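Local coordinates for protein voltage-sensor containing phosphatase (Ciona intestinalis, PDB 3V0D) that probably dephosphorylates phosphoinositides under the control of a membrane voltage sensor, using a PTEN-like phosphatase domain followed by a C2 domain, at residues Thr210-Val215 with Thr252-Thr257; Gly220-Met225 with Phe274-Lys279. The protein carries 1 engineered substitution. All coordinates share one frame; numbering follows the deposited sequence.

Contact 1 of 2, residues Thr210-Val215 with Thr252-Thr257; sequences TAIQGV and TDDCVT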
loop_
_atom_site.group_PDB
_atom_site.type_symbol
_atom_site.label_atom_id
_atom_site.label_comp_id
_atom_site.label_asym_id
_atom_site.label_seq_id
_atom_site.Cartn_x
_atom_site.Cartn_y
_atom_site.Cartn_z
ATOM N N THR A 210 -0.914 6.730 -21.781
ATOM C CA THR A 210 -0.744 5.995 -23.039
ATOM C C THR A 210 -1.668 4.794 -23.101
ATOM O O THR A 210 -2.109 4.298 -22.073
ATOM C CB THR A 210 0.715 5.543 -23.208
ATOM O OG1 THR A 210 1.066 4.645 -22.140
ATOM C CG2 THR A 210 1.641 6.753 -23.240
ATOM N N ALA A 211 -1.944 4.324 -24.324
ATOM C CA ALA A 211 -2.875 3.216 -24.566
ATOM C C ALA A 211 -4.263 3.551 -24.052
ATOM O O ALA A 211 -4.905 2.756 -23.364
ATOM C CB ALA A 211 -2.354 1.864 -24.029
ATOM N N ILE A 212 -4.771 4.686 -24.505
ATOM C CA ILE A 212 -6.067 5.160 -24.015
ATOM C C ILE A 212 -7.262 4.495 -24.719
ATOM O O ILE A 212 -8.342 4.411 -24.143
ATOM C CB ILE A 212 -6.123 6.718 -24.045
ATOM C CG1 ILE A 212 -7.295 7.277 -23.215
ATOM C CG2 ILE A 212 -6.179 7.265 -25.482
ATOM C CD1 ILE A 212 -7.138 7.073 -21.717
ATOM N N GLN A 213 -7.085 4.000 -25.950
ATOM C CA GLN A 213 -8.189 3.340 -26.637
ATOM C C GLN A 213 -8.743 2.209 -25.770
ATOM O O GLN A 213 -7.975 1.446 -25.189
ATOM C CB GLN A 213 -7.735 2.829 -28.017
ATOM C CG GLN A 213 -8.606 1.731 -28.675
ATOM C CD GLN A 213 -8.052 0.328 -28.437
ATOM O OE1 GLN A 213 -7.028 -0.058 -29.009
ATOM N NE2 GLN A 213 -8.741 -0.450 -27.619
ATOM N N GLY A 214 -10.076 2.117 -25.696
ATOM C CA GLY A 214 -10.764 1.075 -24.944
ATOM C C GLY A 214 -10.879 1.365 -23.455
ATOM O O GLY A 214 -11.515 0.587 -22.744
ATOM N N VAL A 215 -10.261 2.456 -22.981
ATOM C CA VAL A 215 -10.318 2.856 -21.576
ATOM C C VAL A 215 -11.389 3.947 -21.463
ATOM O O VAL A 215 -11.188 5.066 -21.927
ATOM C CB VAL A 215 -8.936 3.396 -21.076
ATOM C CG1 VAL A 215 -9.044 3.792 -19.606
ATOM C CG2 VAL A 215 -7.850 2.327 -21.276
ATOM N N THR A 252 -3.539 9.022 -33.127
ATOM C CA THR A 252 -2.494 8.273 -33.825
ATOM C C THR A 252 -1.474 7.696 -32.851
ATOM O O THR A 252 -1.041 6.553 -33.018
ATOM C CB THR A 252 -1.841 9.112 -34.929
ATOM O OG1 THR A 252 -1.354 10.347 -34.387
ATOM C CG2 THR A 252 -2.880 9.422 -35.974
ATOM N N ASP A 253 -1.148 8.457 -31.802
ATOM C CA ASP A 253 -0.219 8.004 -30.773
ATOM C C ASP A 253 -0.956 7.271 -29.646
ATOM O O ASP A 253 -0.318 6.725 -28.756
ATOM C CB ASP A 253 0.599 9.180 -30.224
ATOM C CG ASP A 253 1.713 9.613 -31.165
ATOM O OD1 ASP A 253 1.945 8.898 -32.165
ATOM O OD2 ASP A 253 2.347 10.673 -30.914
ATOM N N ASP A 254 -2.287 7.234 -29.730
ATOM C CA ASP A 254 -3.158 6.559 -28.759
ATOM C C ASP A 254 -2.885 7.036 -27.328
ATOM O O ASP A 254 -2.705 6.233 -26.404
ATOM C CB ASP A 254 -3.018 5.028 -28.876
ATOM C CG ASP A 254 -4.086 4.265 -28.109
ATOM O OD1 ASP A 254 -3.877 3.062 -27.839
ATOM O OD2 ASP A 254 -5.132 4.858 -27.768
ATOM N N CYS A 255 -2.891 8.356 -27.151
ATOM C CA CYS A 255 -2.500 8.940 -25.862
ATOM C C CYS A 255 -3.254 10.226 -25.576
ATOM O O CYS A 255 -3.742 10.927 -26.481
ATOM C CB CYS A 255 -1.011 9.144 -25.697
ATOM S SG CYS A 255 -0.428 10.407 -26.766
ATOM N N VAL A 256 -3.390 10.506 -24.288
ATOM C CA VAL A 256 -3.880 11.817 -23.854
ATOM C C VAL A 256 -2.799 12.481 -23.025
ATOM O O VAL A 256 -2.060 11.829 -22.267
ATOM C CB VAL A 256 -5.215 11.776 -23.077
ATOM C CG1 VAL A 256 -6.378 11.384 -23.951
ATOM C CG2 VAL A 256 -5.102 10.893 -21.914
ATOM N N THR A 257 -2.701 13.786 -23.229
ATOM C CA THR A 257 -1.827 14.639 -22.479
ATOM C C THR A 257 -2.689 15.766 -21.883
ATOM O O THR A 257 -3.487 16.364 -22.593
ATOM C CB THR A 257 -0.725 15.157 -23.418
ATOM O OG1 THR A 257 -0.180 14.057 -24.170
ATOM C CG2 THR A 257 0.357 15.781 -22.624
HETATM O O HOH W 1 0.341 5.485 -26.492
HETATM O O HOH W 2 -4.878 1.404 -29.930
#

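Contact 2 of 2, residues Gly220-Met225 with Phe274-Lys279; sequences GSDLSM and FMSTSK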
loop_
_atom_site.group_PDB
_atom_site.type_symbol
_atom_site.label_atom_id
_atom_site.label_comp_id
_atom_site.label_asym_id
_atom_site.label_seq_id
_atom_site.Cartn_x
_atom_site.Cartn_y
_atom_site.Cartn_z
ATOM N N GLY A 220 -9.915 10.195 -23.111
ATOM C CA GLY A 220 -9.749 11.028 -21.925
ATOM C C GLY A 220 -10.985 11.794 -21.494
ATOM O O GLY A 220 -10.999 12.329 -20.392
ATOM N N SER A 221 -12.034 11.853 -22.323
ATOM C CA SER A 221 -13.147 12.738 -22.053
ATOM C C SER A 221 -13.952 12.335 -20.827
ATOM O O SER A 221 -14.642 13.182 -20.256
ATOM C CB SER A 221 -14.073 12.843 -23.273
ATOM O OG SER A 221 -14.709 11.600 -23.560
ATOM N N ASP A 222 -13.909 11.064 -20.432
ATOM C CA ASP A 222 -14.629 10.610 -19.254
ATOM C C ASP A 222 -13.843 10.810 -17.951
ATOM O O ASP A 222 -14.406 10.598 -16.886
ATOM C CB ASP A 222 -14.988 9.118 -19.383
ATOM C CG ASP A 222 -13.774 8.252 -19.725
ATOM O OD1 ASP A 222 -13.225 8.441 -20.827
ATOM O OD2 ASP A 222 -13.367 7.409 -18.892
ATOM N N LEU A 223 -12.564 11.168 -18.034
ATOM C CA LEU A 223 -11.676 11.075 -16.885
ATOM C C LEU A 223 -11.585 12.351 -16.061
ATOM O O LEU A 223 -11.660 13.478 -16.582
ATOM C CB LEU A 223 -10.266 10.669 -17.342
ATOM C CG LEU A 223 -10.133 9.273 -17.968
ATOM C CD1 LEU A 223 -8.711 9.056 -18.455
ATOM C CD2 LEU A 223 -10.558 8.166 -17.005
ATOM N N SER A 224 -11.326 12.137 -14.783
ATOM C CA SER A 224 -10.940 13.208 -13.873
ATOM C C SER A 224 -9.818 12.665 -12.994
ATOM O O SER A 224 -9.644 11.452 -12.859
ATOM C CB SER A 224 -12.127 13.717 -13.054
ATOM O OG SER A 224 -12.779 12.654 -12.415
ATOM N N MET A 225 -9.069 13.578 -12.382
ATOM C CA MET A 225 -7.914 13.207 -11.566
ATOM C C MET A 225 -7.972 13.996 -10.271
ATOM O O MET A 225 -8.096 15.221 -10.300
ATOM C CB MET A 225 -6.610 13.512 -12.305
ATOM C CG MET A 225 -5.368 13.082 -11.548
ATOM S SD MET A 225 -3.836 13.520 -12.372
ATOM C CE MET A 225 -3.813 15.287 -12.084
ATOM N N PHE A 274 -7.841 8.371 -10.308
ATOM C CA PHE A 274 -8.475 8.657 -11.596
ATOM C C PHE A 274 -9.872 8.091 -11.567
ATOM O O PHE A 274 -10.072 6.888 -11.325
ATOM C CB PHE A 274 -7.668 8.077 -12.768
ATOM C CG PHE A 274 -6.349 8.732 -12.928
ATOM C CD1 PHE A 274 -5.275 8.351 -12.115
ATOM C CD2 PHE A 274 -6.161 9.762 -13.845
ATOM C CE1 PHE A 274 -4.042 8.962 -12.220
ATOM C CE2 PHE A 274 -4.896 10.386 -13.967
ATOM C CZ PHE A 274 -3.842 9.980 -13.125
ATOM N N MET A 275 -10.845 8.970 -11.821
ATOM C CA MET A 275 -12.270 8.641 -11.831
ATOM C C MET A 275 -12.803 8.741 -13.248
ATOM O O MET A 275 -12.206 9.419 -14.093
ATOM C CB MET A 275 -13.015 9.591 -10.884
ATOM C CG MET A 275 -12.648 9.356 -9.422
ATOM S SD MET A 275 -13.189 10.625 -8.290
ATOM C CE MET A 275 -12.047 11.918 -8.744
ATOM N N SER A 276 -13.939 8.092 -13.488
ATOM C CA SER A 276 -14.515 8.108 -14.817
ATOM C C SER A 276 -16.015 8.184 -14.779
ATOM O O SER A 276 -16.659 7.544 -13.943
ATOM C CB SER A 276 -14.119 6.834 -15.551
ATOM O OG SER A 276 -14.754 6.728 -16.806
ATOM N N THR A 277 -16.585 8.930 -15.721
ATOM C CA THR A 277 -18.024 8.919 -15.924
ATOM C C THR A 277 -18.488 7.741 -16.785
ATOM O O THR A 277 -19.686 7.566 -16.981
ATOM C CB THR A 277 -18.477 10.228 -16.587
ATOM O OG1 THR A 277 -17.796 10.373 -17.825
ATOM C CG2 THR A 277 -18.224 11.423 -15.681
ATOM N N SER A 278 -17.564 6.948 -17.318
ATOM C CA SER A 278 -17.918 5.832 -18.184
ATOM C C SER A 278 -18.461 4.656 -17.416
ATOM O O SER A 278 -17.807 4.167 -16.476
ATOM C CB SER A 278 -16.705 5.341 -18.967
ATOM O OG SER A 278 -17.032 4.130 -19.647
ATOM N N LYS A 279 -19.617 4.158 -17.869
ATOM C CA LYS A 279 -20.229 2.929 -17.328
ATOM C C LYS A 279 -19.562 1.634 -17.838
ATOM O O LYS A 279 -19.984 0.530 -17.471
ATOM C CB LYS A 279 -21.740 2.925 -17.589
ATOM C CG LYS A 279 -22.475 4.083 -16.933
ATOM C CD LYS A 279 -22.244 4.157 -15.422
ATOM C CE LYS A 279 -23.439 4.805 -14.697
ATOM N NZ LYS A 279 -23.594 6.271 -14.971
HETATM O O HOH W 3 -17.832 12.783 -18.892
#

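Contact 1 of 2, residues Thr210-Val215 with Thr252-Thr257
The carboxylate of D254 reaches into the loop A211-V215 and takes hold of its backbone. From CB of D254 the side chain continues with CG anti to N (chi1 -168°), and this swings the carboxylate across to the loop. D254 CG lies 3.7 Å from both I212 N and Q213 N, so the group sits against two successive amides. OD2 does the gripping. D254 OD2 accepts a hydrogen bond from Q213 N at 2.8 Å, through its syn lone pair, with an N-H...O angle of 149°. D254 OD2 is also 3.5 Å from I212 CG2 and touches CB of Q213. D254 OD1 lies 3.4 Å from A211 CA. It also takes a hydrogen bond from a water, and it forms a salt bridge with R324. R324 also binds Q213 O, so the guanidinium group ties the carboxylate and the loop together.

This is one end of the five-stranded sheet of the C2 domain, where strand 202-210 runs out beside the start of strand 255-260. T210 and C255 form the last antiparallel pair, a non-hydrogen-bonded one. D254 and C255 both face D250, a G1 beta bulge in the hairpin that joins strand 245-250 to strand 255-260. Beyond the pair, the loop folds into a type II turn from I212 to V215.

The backbone of D254 adds a second grip. I212 N donates to D254 O at 3.2 Å in a nearly straight bond, approaching from above the carbonyl plane. CG1 of I212 makes an apolar contact with CG1 of V256, and both side chains touch Y249.

Contact 2 of 2, residues Gly220-Met225 with Phe274-Lys279
D222 and S276 meet through a short hydrogen bond: S276 OG donates to D222 OD2 at 2.6 Å, on the anti lone pair of that oxygen. S276 holds OG anti to its own N (chi1 174°), which turns the hydroxyl toward the carboxylate. S276 OG also accepts from S278 N at 2.9 Å, an ST turn. The hydroxyl thus links the aspartate to the chain leaving the strand. The carbonyl of D222 takes a bond from T277 N, and T277 OG1 comes to 3.4 Å from CB of D222.

Next to this, S224 and M275 form an antiparallel hydrogen-bonded pair, S224 N to M275 O and M275 N to S224 O, both 2.9 Å. Their side chains share one face, where S224 OG rests against CB of M275. On the other face, M225 and F274 lie side by side and point the same way. CG of M225 stands over one face of the F274 ring, 4.0 Å from the F274 ring centroid, in a CH-pi contact. M225 SD follows obliquely, 3.6 Å from F274 CZ, as a Met-aromatic contact.

A second shell positions these groups. R217 N binds D222 OD1, so the two carboxylate oxygens have different partners. A type I turn from G220 to L223 leads D222 into the strand, closed by L223 N bonding to G220 O. F290 stacks with the F274 ring.

The pair belongs to the four-stranded antiparallel sheet of the C2 domain. Strand 223-229 runs between strands 232-238 and 269-276, and strand 290-295 lies beyond the latter. L223, M225 and F274 face strand 202-210 of the five-stranded sheet.

In the fold
From the N terminus, the chain passes the phosphatase region and enters the C2 domain. Strand 202-210 runs into 210-215, and a short loop then leads to 220-225 and strand 223-229. The chain continues through strands 232-238 and 245-250 to 252-257, where contact 1 closes its loop. It reaches 274-279 at the end of strand 269-276, where contact 2 closes. The segments alternate, so the two loops cross. Contact 1 lies at the end of the five-stranded sheet and contact 2 at the end of the four-stranded one. Their centres are about 13 Å apart. I212 CD1 of contact 1 packs on L223 CD1 of contact 2, which brings the loop after strand 202-210 against the start of strand 223-229.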